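NAD nucleotidase (Haemophilus influenzae, PDB 3ZTV) degrades NAD to adenosine and nicotinamide riboside, combining pyrophosphatase and 5'-nucleotidase activities in a zinc-containing periplasmic enzyme. Local coordinates at residues Ala453-Ala457 / Leu458-Ser462; Gly512-Ala515 / Tyr516-Gly519; Asn209-Ile212 / Ala213-Asn217. All coordinates share one frame; numbering follows the deposited sequence.

How the contacts relate
Contacts 1 and 2 belong to the C-terminal, nucleoside-binding region, with centres about 17 Å apart, and both reach the bound adenosine: contact 1 delivers Ser462 from the widened C-terminal turn of helix 443-460, contact 2 lays Tyr516 against the base where strand 508-514 becomes a short helix. Contact 3 sits in the calcineurin-like phosphoesterase region, its centre about 47 Å from that of contact 1, and closes helix 206-215. All three are partly buried helix ends, two C-terminal and one N-terminal. Contact 1 has a wide turn with a glycine over a phenylalanine face, contact 2 opens its helix with an asparagine N-cap, and contact 3 combines a surface salt bridge with aliphatic packing.

Contact 1 of 3, residues Ala453-Ala457 / Leu458-Ser462; sequences AMQFA and LVDGS
Phe456 and Gly461 make the tight part of this C-terminal helix turn. The Phe456 ring lies against the departing chain, CG anti to the backbone N (chi1 -162°), and Gly461 CA sits over the ring face, 3.7 Å from its centroid, in a CH-pi contact. The same two residues are tied through the backbone: Gly461 N donates to Phe456 O over 2.7 Å, in the carbonyl plane and on a lone pair. One residue back, Gln455 O takes both Val459 N at 3.0 Å and Asp460 N at 3.2 Å, which marks the widening of helix 443-460 into a pi-type turn. Beyond it, Ala457 CA points its hydrogen at Ser462 O, 3.3 Å away.

The solvent side is looser. Gln455, bent at chi2, offers NE2 to Asp460 OD2 at 3.1 Å; the oxygen lies in the amide plane but is approached from above the carboxylate plane, and the two flat groups are turned 66° apart. Arg486 bonds Gln455 OE1. A water donates to both Ala457 O and Gly461 O, bridging the opening turn.

Ser462 OG is bonded to Gly464 N and to O3' of adenosine. Shifted backbone bonds and the water thus satisfy carbonyls that lack a regular helical partner, while the chain leaves the helix in the course that brings the Ser462 hydroxyl to the ribose.

Contact 2 of 3, residues Gly512-Ala515 / Tyr516-Gly519; sequences GTNA and YVAG. With ADN (adenosine), chain D.
The adenosine pocket of the C-terminal region has one wall here, where strand 508-514 runs into a short, weakly bonded helix capped by Asn514 and carrying Tyr516. Asn514 is the N-cap: its CG sits between the backbone N and the carbonyl carbon (chi1 68°), which turns OD1 back onto the first helical turn to accept from Val517 N at 2.9 Å. That bond is fairly straight, 164° at the hydrogen, although the donor is tilted from the amide's carbonyl plane. Asn514 O in turn accepts Ala518 N at 3.0 Å.

Beside the cap, packing is close: Val517 CG2 comes within 3.1 Å of Thr513 OG1, the hydroxyl that is bonded to Ile406 O on the neighbouring strand. Thr513 CG2 meets CB, the methyl of Ala518, at 3.9 Å.

Tyr516 leads outward to the ligand. Adenine lies over one face of its ring, with C5 of the base 3.5 Å above the ring plane, over the centre, and C6 3.3 Å from Tyr516 CG.

Both halves of the Asn514 amide are employed, since ND2 bonds Gln407 OE1 and Asn408 OD1. Asn408 ND2 itself is bonded to adenosine, so Asn514 is a second-shell residue twice over: it caps the turn bearing Tyr516 and, through ND2, probably helps set the rotation of Asn408.

Contact 3 of 3, residues Asn209-Ile212 / Ala213-Asn217; sequences NIEI and AQKVN
Glu211 and Lys215 reach across one turn of helix 206-215, the helix of the beta-alpha-beta unit that joins strand 198-203 to strand 221-224 in the phosphoesterase region. The two side chains pass at a slant, both extended beyond CG. Glu211 starts with CG anti to the backbone N (chi1 -169°), whereas Lys215 has CG anti to its carbonyl carbon, and these different choices let the chains converge. Their methylenes touch first, Glu211 CG against Lys215 CD at 3.6 Å. The ends then close a salt bridge, Lys215 NZ meeting Glu211 OE2 at 2.8 Å on the lone pair directed away from OE1. OE1 pairs with Lys208, so the carboxylate is shared between two lysines.

On the buried side Ile212 and Val216 lie side by side and point the same way, CG2 of Ile212 being 3.9 Å from Val216 CB; both rest on Ile180 of helix 179-191. Near the start of the segment Asn209 bonds Ser202 and Thr224, tying the helix to the two strands it connects.

The backbone begins regularly, with Ala213 N on Asn209 O at 3.0 Å. Gln214 N still reaches Ile210 O, but the bond from Lys215 N to Glu211 O is weak, and Lys215 N also turns to Ile212 O. That carbonyl finishes the helix with two donors. Val216 N lies 2.9 Å from Ile212 O, tilted just 18° from the carbonyl plane, while Lys215 N, 3.2 Å from Ile212 O, stands well above that plane, 71° out of it.

Contact 1 of 3, residues Ala453-Ala457 / Leu458-Ser462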
ATOM      1  N   ALA A 453     -15.625 -27.347  26.183  1.00 11.19           N
ATOM      2  CA  ALA A 453     -17.069 -27.422  26.009  1.00 13.16           C
ATOM      3  C   ALA A 453     -17.633 -28.754  26.498  1.00 11.97           C
ATOM      4  O   ALA A 453     -18.656 -28.785  27.188  1.00 11.84           O
ATOM      5  CB  ALA A 453     -17.439 -27.169  24.564  1.00 12.47           C
ATOM      6  N   MET A 454     -16.967 -29.851  26.148  1.00 11.39           N
ATOM      7  CA  MET A 454     -17.385 -31.175  26.616  1.00 12.03           C
ATOM      8  C   MET A 454     -17.323 -31.300  28.137  1.00 12.00           C
ATOM      9  O   MET A 454     -18.216 -31.891  28.758  1.00 12.25           O
ATOM     10  CB  MET A 454     -16.553 -32.282  25.956  1.00 12.64           C
ATOM     11  CG  MET A 454     -16.895 -32.503  24.496  1.00 11.69           C
ATOM     12  SD  MET A 454     -16.108 -33.980  23.809  1.00 12.81           S
ATOM     13  CE  MET A 454     -14.400 -33.434  23.718  1.00 14.22           C
ATOM     14  N   GLN A 455     -16.276 -30.746  28.740  1.00 11.13           N
ATOM     15  CA  GLN A 455     -16.147 -30.773  30.196  1.00 13.68           C
ATOM     16  C   GLN A 455     -17.316 -30.062  30.890  1.00 14.31           C
ATOM     17  O   GLN A 455     -17.849 -30.553  31.891  1.00 14.52           O
ATOM     18  CB  GLN A 455     -14.810 -30.166  30.628  1.00 13.54           C
ATOM     19  CG  GLN A 455     -14.658 -29.964  32.136  1.00 16.63           C
ATOM     20  CD  GLN A 455     -14.592 -31.268  32.920  1.00 17.22           C
ATOM     21  OE1 GLN A 455     -14.371 -32.341  32.357  1.00 18.67           O
ATOM     22  NE2 GLN A 455     -14.779 -31.176  34.234  1.00 17.95           N
ATOM     23  N   PHE A 456     -17.713 -28.906  30.365  1.00 13.37           N
ATOM     24  CA  PHE A 456     -18.838 -28.158  30.926  1.00 14.09           C
ATOM     25  C   PHE A 456     -20.138 -28.936  30.721  1.00 14.75           C
ATOM     26  O   PHE A 456     -20.955 -29.047  31.634  1.00 14.42           O
ATOM     27  CB  PHE A 456     -18.930 -26.765  30.285  1.00 13.33           C
ATOM     28  CG  PHE A 456     -19.757 -25.774  31.072  1.00 15.49           C
ATOM     29  CD1 PHE A 456     -19.219 -25.117  32.165  1.00 17.42           C
ATOM     30  CD2 PHE A 456     -21.054 -25.474  30.693  1.00 16.88           C
ATOM     31  CE1 PHE A 456     -19.969 -24.196  32.880  1.00 19.11           C
ATOM     32  CE2 PHE A 456     -21.807 -24.554  31.406  1.00 17.07           C
ATOM     33  CZ  PHE A 456     -21.259 -23.917  32.497  1.00 18.89           C
ATOM     34  N   ALA A 457     -20.323 -29.488  29.527  1.00 13.14           N
ATOM     35  CA  ALA A 457     -21.550 -30.219  29.197  1.00 14.40           C
ATOM     36  C   ALA A 457     -21.744 -31.473  30.045  1.00 15.67           C
ATOM     37  O   ALA A 457     -22.865 -31.813  30.418  1.00 16.59           O
ATOM     38  CB  ALA A 457     -21.568 -30.589  27.713  1.00 13.88           C
ATOM     39  N   LEU A 458     -20.647 -32.163  30.332  1.00 14.39           N
ATOM     40  CA  LEU A 458     -20.707 -33.482  30.952  1.00 15.96           C
ATOM     41  C   LEU A 458     -20.542 -33.446  32.463  1.00 17.55           C
ATOM     42  O   LEU A 458     -21.030 -34.337  33.162  1.00 20.94           O
ATOM     43  CB  LEU A 458     -19.632 -34.388  30.347  1.00 15.33           C
ATOM     44  CG  LEU A 458     -19.802 -34.735  28.866  1.00 15.93           C
ATOM     45  CD1 LEU A 458     -18.499 -35.267  28.294  1.00 17.06           C
ATOM     46  CD2 LEU A 458     -20.934 -35.737  28.672  1.00 15.96           C
ATOM     47  N   VAL A 459     -19.859 -32.426  32.973  1.00 16.56           N
ATOM     48  CA  VAL A 459     -19.515 -32.398  34.393  1.00 19.29           C
ATOM     49  C   VAL A 459     -19.857 -31.094  35.111  1.00 20.25           C
ATOM     50  O   VAL A 459     -20.618 -31.099  36.078  1.00 22.82           O
ATOM     51  CB  VAL A 459     -18.014 -32.704  34.613  1.00 19.08           C
ATOM     52  CG1 VAL A 459     -17.672 -32.664  36.102  1.00 20.99           C
ATOM     53  CG2 VAL A 459     -17.649 -34.055  34.013  1.00 20.79           C
ATOM     54  N   ASP A 460     -19.293 -29.985  34.644  1.00 19.91           N
ATOM     55  CA  ASP A 460     -19.306 -28.738  35.409  1.00 20.53           C
ATOM     56  C   ASP A 460     -20.563 -27.880  35.254  1.00 20.94           C
ATOM     57  O   ASP A 460     -20.865 -27.061  36.125  1.00 23.99           O
ATOM     58  CB  ASP A 460     -18.074 -27.898  35.067  1.00 19.22           C
ATOM     59  CG  ASP A 460     -16.776 -28.589  35.431  1.00 21.57           C
ATOM     60  OD1 ASP A 460     -16.768 -29.384  36.397  1.00 23.54           O
ATOM     61  OD2 ASP A 460     -15.762 -28.330  34.751  1.00 23.12           O
ATOM     62  N   GLY A 461     -21.295 -28.052  34.159  1.00 19.62           N
ATOM     63  CA  GLY A 461     -22.421 -27.176  33.890  1.00 18.85           C
ATOM     64  C   GLY A 461     -23.521 -27.718  32.998  1.00 19.12           C
ATOM     65  O   GLY A 461     -23.871 -28.894  33.064  1.00 21.43           O
ATOM     66  N   SER A 462     -24.066 -26.841  32.162  1.00 17.80           N
ATOM     67  CA  SER A 462     -25.212 -27.148  31.313  1.00 20.01           C
ATOM     68  C   SER A 462     -24.853 -28.040  30.129  1.00 14.75           C
ATOM     69  O   SER A 462     -23.842 -27.822  29.462  1.00 15.41           O
ATOM     70  CB  SER A 462     -25.838 -25.843  30.803  1.00 18.00           C
ATOM     71  OG  SER A 462     -26.746 -26.069  29.738  1.00 19.37           O
TER
HETATM   72  O   HOH W   1     -23.950 -31.591  32.834  1.00 26.06           O

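Contact 2 of 3, residues Gly512-Ala515 / Tyr516-Gly519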
ATOM      1  N   GLY A 512     -15.144 -19.825  13.141  1.00  8.91           N
ATOM      2  CA  GLY A 512     -16.356 -19.069  13.418  1.00  9.17           C
ATOM      3  C   GLY A 512     -17.189 -19.717  14.505  1.00 11.39           C
ATOM      4  O   GLY A 512     -17.285 -20.946  14.586  1.00 10.29           O
ATOM      5  N   THR A 513     -17.808 -18.897  15.346  1.00  8.57           N
ATOM      6  CA  THR A 513     -18.700 -19.398  16.386  1.00  9.19           C
ATOM      7  C   THR A 513     -19.752 -18.319  16.659  1.00  8.85           C
ATOM      8  O   THR A 513     -19.757 -17.294  15.980  1.00 10.78           O
ATOM      9  CB  THR A 513     -17.908 -19.795  17.640  1.00  9.26           C
ATOM     10  OG1 THR A 513     -18.753 -20.519  18.537  1.00 10.57           O
ATOM     11  CG2 THR A 513     -17.355 -18.573  18.342  1.00 10.58           C
ATOM     12  N   ASN A 514     -20.654 -18.542  17.609  1.00  9.62           N
ATOM     13  CA  ASN A 514     -21.628 -17.504  17.921  1.00  8.55           C
ATOM     14  C   ASN A 514     -21.067 -16.560  18.988  1.00  9.19           C
ATOM     15  O   ASN A 514     -20.167 -16.923  19.740  1.00 10.69           O
ATOM     16  CB  ASN A 514     -22.996 -18.083  18.318  1.00  9.65           C
ATOM     17  CG  ASN A 514     -22.961 -18.817  19.633  1.00  9.67           C
ATOM     18  OD1 ASN A 514     -22.683 -18.226  20.673  1.00 10.42           O
ATOM     19  ND2 ASN A 514     -23.255 -20.114  19.597  1.00 11.24           N
ATOM     20  N   ALA A 515     -21.610 -15.347  19.043  1.00 11.22           N
ATOM     21  CA  ALA A 515     -21.103 -14.310  19.934  1.00 12.29           C
ATOM     22  C   ALA A 515     -21.188 -14.688  21.413  1.00 11.67           C
ATOM     23  O   ALA A 515     -20.365 -14.250  22.214  1.00 13.46           O
ATOM     24  CB  ALA A 515     -21.839 -13.008  19.677  1.00 13.25           C
ATOM     25  N   TYR A 516     -22.183 -15.496  21.763  1.00 11.24           N
ATOM     26  CA  TYR A 516     -22.381 -15.935  23.142  1.00 12.63           C
ATOM     27  C   TYR A 516     -21.200 -16.767  23.648  1.00 11.73           C
ATOM     28  O   TYR A 516     -20.554 -16.407  24.624  1.00 13.53           O
ATOM     29  CB  TYR A 516     -23.711 -16.697  23.242  1.00 12.58           C
ATOM     30  CG  TYR A 516     -24.026 -17.388  24.556  1.00 13.19           C
ATOM     31  CD1 TYR A 516     -24.565 -16.689  25.633  1.00 16.29           C
ATOM     32  CD2 TYR A 516     -23.835 -18.757  24.697  1.00 15.26           C
ATOM     33  CE1 TYR A 516     -24.874 -17.341  26.823  1.00 16.38           C
ATOM     34  CE2 TYR A 516     -24.139 -19.410  25.872  1.00 16.76           C
ATOM     35  CZ  TYR A 516     -24.656 -18.703  26.933  1.00 17.05           C
ATOM     36  OH  TYR A 516     -24.957 -19.367  28.103  1.00 21.43           O
ATOM     37  N   VAL A 517     -20.890 -17.875  22.981  1.00 10.50           N
ATOM     38  CA  VAL A 517     -19.740 -18.668  23.429  1.00 10.43           C
ATOM     39  C   VAL A 517     -18.382 -18.027  23.105  1.00 11.56           C
ATOM     40  O   VAL A 517     -17.374 -18.345  23.737  1.00 11.27           O
ATOM     41  CB  VAL A 517     -19.782 -20.129  22.929  1.00 11.27           C
ATOM     42  CG1 VAL A 517     -21.038 -20.825  23.442  1.00 11.27           C
ATOM     43  CG2 VAL A 517     -19.708 -20.190  21.418  1.00 10.87           C
ATOM     44  N   ALA A 518     -18.352 -17.108  22.144  1.00 11.24           N
ATOM     45  CA  ALA A 518     -17.104 -16.413  21.820  1.00 11.21           C
ATOM     46  C   ALA A 518     -16.544 -15.648  23.025  1.00 10.67           C
ATOM     47  O   ALA A 518     -15.336 -15.457  23.143  1.00 11.98           O
ATOM     48  CB  ALA A 518     -17.309 -15.475  20.651  1.00 12.57           C
ATOM     49  N   GLY A 519     -17.428 -15.216  23.922  1.00 12.33           N
ATOM     50  CA  GLY A 519     -17.011 -14.494  25.112  1.00 15.62           C
ATOM     51  C   GLY A 519     -16.704 -15.411  26.284  1.00 16.33           C
ATOM     52  O   GLY A 519     -16.384 -14.950  27.378  1.00 18.96           O
TER
HETATM   53  O5' ADN D1600     -30.757 -22.557  29.278  1.00 29.03           O
HETATM   54  C5' ADN D1600     -29.405 -22.096  29.301  1.00 21.36           C
HETATM   55  C4' ADN D1600     -28.657 -22.709  28.123  1.00 18.48           C
HETATM   56  O4' ADN D1600     -29.156 -22.178  26.892  1.00 17.36           O
HETATM   57  C3' ADN D1600     -27.172 -22.404  28.140  1.00 16.87           C
HETATM   58  O3' ADN D1600     -26.444 -23.408  28.852  1.00 20.38           O
HETATM   59  C2' ADN D1600     -26.808 -22.393  26.668  1.00 14.93           C
HETATM   60  O2' ADN D1600     -26.472 -23.709  26.212  1.00 16.73           O
HETATM   61  C1' ADN D1600     -28.085 -21.959  25.973  1.00 16.23           C
HETATM   62  N9  ADN D1600     -28.002 -20.518  25.649  1.00 13.80           N
HETATM   63  C8  ADN D1600     -28.416 -19.482  26.406  1.00 15.51           C
HETATM   64  N7  ADN D1600     -28.177 -18.299  25.776  1.00 15.58           N
HETATM   65  C5  ADN D1600     -27.591 -18.580  24.590  1.00 13.72           C
HETATM   66  C6  ADN D1600     -27.078 -17.823  23.426  1.00 14.88           C
HETATM   67  N6  ADN D1600     -27.120 -16.472  23.371  1.00 14.66           N
HETATM   68  N1  ADN D1600     -26.555 -18.528  22.403  1.00 12.85           N
HETATM   69  C2  ADN D1600     -26.492 -19.871  22.413  1.00 13.68           C
HETATM   70  N3  ADN D1600     -26.937 -20.621  23.431  1.00 13.23           N
HETATM   71  C4  ADN D1600     -27.490 -20.041  24.519  1.00 14.45           C

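Contact 3 of 3, residues Asn209-Ile212 / Ala213-Asn217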
ATOM      1  N   ASN A 209      -9.144   4.733  11.660  1.00  5.36           N
ATOM      2  CA  ASN A 209      -9.352   6.181  11.601  1.00  4.56           C
ATOM      3  C   ASN A 209      -8.480   6.954  12.609  1.00  5.19           C
ATOM      4  O   ASN A 209      -8.024   8.068  12.315  1.00  5.86           O
ATOM      5  CB  ASN A 209     -10.833   6.547  11.772  1.00  5.29           C
ATOM      6  CG  ASN A 209     -11.663   6.195  10.556  1.00  4.54           C
ATOM      7  OD1 ASN A 209     -11.117   5.931   9.473  1.00  5.10           O
ATOM      8  ND2 ASN A 209     -12.983   6.222  10.718  1.00  5.84           N
ATOM      9  N   ILE A 210      -8.261   6.375  13.790  1.00  5.44           N
ATOM     10  CA  ILE A 210      -7.333   6.947  14.768  1.00  5.11           C
ATOM     11  C   ILE A 210      -5.900   6.922  14.220  1.00  6.42           C
ATOM     12  O   ILE A 210      -5.139   7.886  14.395  1.00  7.22           O
ATOM     13  CB  ILE A 210      -7.464   6.203  16.117  1.00  5.46           C
ATOM     14  CG1 ILE A 210      -8.804   6.566  16.759  1.00  7.72           C
ATOM     15  CG2 ILE A 210      -6.307   6.557  17.048  1.00  8.83           C
ATOM     16  CD1 ILE A 210      -9.224   5.651  17.905  1.00  9.28           C
ATOM     17  N   GLU A 211      -5.523   5.837  13.552  1.00  7.15           N
ATOM     18  CA  GLU A 211      -4.230   5.781  12.887  1.00  6.88           C
ATOM     19  C   GLU A 211      -4.101   6.865  11.806  1.00  5.62           C
ATOM     20  O   GLU A 211      -3.068   7.545  11.712  1.00  7.13           O
ATOM     21  CB  GLU A 211      -3.999   4.390  12.286  1.00  9.05           C
ATOM     22  CG  GLU A 211      -2.584   4.133  11.798  1.00 12.19           C
ATOM     23  CD  GLU A 211      -2.410   2.761  11.169  1.00 14.08           C
ATOM     24  OE1 GLU A 211      -3.424   2.084  10.897  1.00 14.10           O
ATOM     25  OE2 GLU A 211      -1.249   2.363  10.939  1.00 20.47           O
ATOM     26  N   ILE A 212      -5.132   7.028  10.981  1.00  6.16           N
ATOM     27  CA  ILE A 212      -5.124   8.065   9.963  1.00  5.63           C
ATOM     28  C   ILE A 212      -4.934   9.454  10.588  1.00  5.04           C
ATOM     29  O   ILE A 212      -4.124  10.266  10.101  1.00  6.41           O
ATOM     30  CB  ILE A 212      -6.411   8.003   9.100  1.00  5.26           C
ATOM     31  CG1 ILE A 212      -6.416   6.735   8.237  1.00  5.63           C
ATOM     32  CG2 ILE A 212      -6.557   9.242   8.239  1.00  6.05           C
ATOM     33  CD1 ILE A 212      -7.742   6.466   7.513  1.00  7.03           C
ATOM     34  N   ALA A 213      -5.660   9.719  11.675  1.00  5.07           N
ATOM     35  CA  ALA A 213      -5.556  11.012  12.352  1.00  5.25           C
ATOM     36  C   ALA A 213      -4.118  11.324  12.760  1.00  6.25           C
ATOM     37  O   ALA A 213      -3.681  12.471  12.687  1.00  7.85           O
ATOM     38  CB  ALA A 213      -6.467  11.053  13.564  1.00  6.56           C
ATOM     39  N   GLN A 214      -3.372  10.294  13.158  1.00  5.37           N
ATOM     40  CA  GLN A 214      -2.016  10.492  13.674  1.00  6.89           C
ATOM     41  C   GLN A 214      -0.930  10.401  12.612  1.00  7.15           C
ATOM     42  O   GLN A 214       0.198  10.855  12.840  1.00  8.22           O
ATOM     43  CB  GLN A 214      -1.734   9.498  14.793  1.00  8.75           C
ATOM     44  CG  GLN A 214      -2.610   9.715  16.014  1.00  9.77           C
ATOM     45  CD  GLN A 214      -2.421   8.638  17.053  1.00 14.34           C
ATOM     46  OE1 GLN A 214      -2.991   7.554  16.944  1.00 17.84           O
ATOM     47  NE2 GLN A 214      -1.616   8.925  18.067  1.00 14.73           N
ATOM     48  N   LYS A 215      -1.263   9.836  11.455  1.00  6.52           N
ATOM     49  CA  LYS A 215      -0.265   9.558  10.419  1.00  6.62           C
ATOM     50  C   LYS A 215      -0.453  10.334   9.127  1.00  6.03           C
ATOM     51  O   LYS A 215       0.433  10.344   8.277  1.00  8.10           O
ATOM     52  CB  LYS A 215      -0.220   8.061  10.102  1.00  9.59           C
ATOM     53  CG  LYS A 215       0.304   7.209  11.240  1.00 11.83           C
ATOM     54  CD  LYS A 215       0.485   5.755  10.836  1.00 16.40           C
ATOM     55  CE  LYS A 215       1.113   4.954  11.968  1.00 18.72           C
ATOM     56  NZ  LYS A 215       1.234   3.506  11.630  1.00 23.46           N
ATOM     57  N   VAL A 216      -1.604  10.975   8.962  1.00  6.78           N
ATOM     58  CA  VAL A 216      -1.959  11.629   7.711  1.00  5.77           C
ATOM     59  C   VAL A 216      -2.230  13.110   7.967  1.00  5.94           C
ATOM     60  O   VAL A 216      -2.898  13.458   8.942  1.00  6.27           O
ATOM     61  CB  VAL A 216      -3.215  10.957   7.083  1.00  6.36           C
ATOM     62  CG1 VAL A 216      -3.741  11.747   5.899  1.00  6.00           C
ATOM     63  CG2 VAL A 216      -2.915   9.508   6.688  1.00  7.54           C
ATOM     64  N   ASN A 217      -1.701  13.964   7.094  1.00  5.95           N
ATOM     65  CA  ASN A 217      -1.906  15.408   7.196  1.00  6.64           C
ATOM     66  C   ASN A 217      -3.116  15.922   6.412  1.00  5.96           C
ATOM     67  O   ASN A 217      -3.616  15.262   5.491  1.00  7.36           O
ATOM     68  CB  ASN A 217      -0.650  16.170   6.730  1.00  5.99           C
ATOM     69  CG  ASN A 217       0.568  15.865   7.575  1.00  7.99           C
ATOM     70  OD1 ASN A 217       1.658  15.577   7.053  1.00 11.26           O
ATOM     71  ND2 ASN A 217       0.392  15.913   8.879  1.00  6.32           N
TER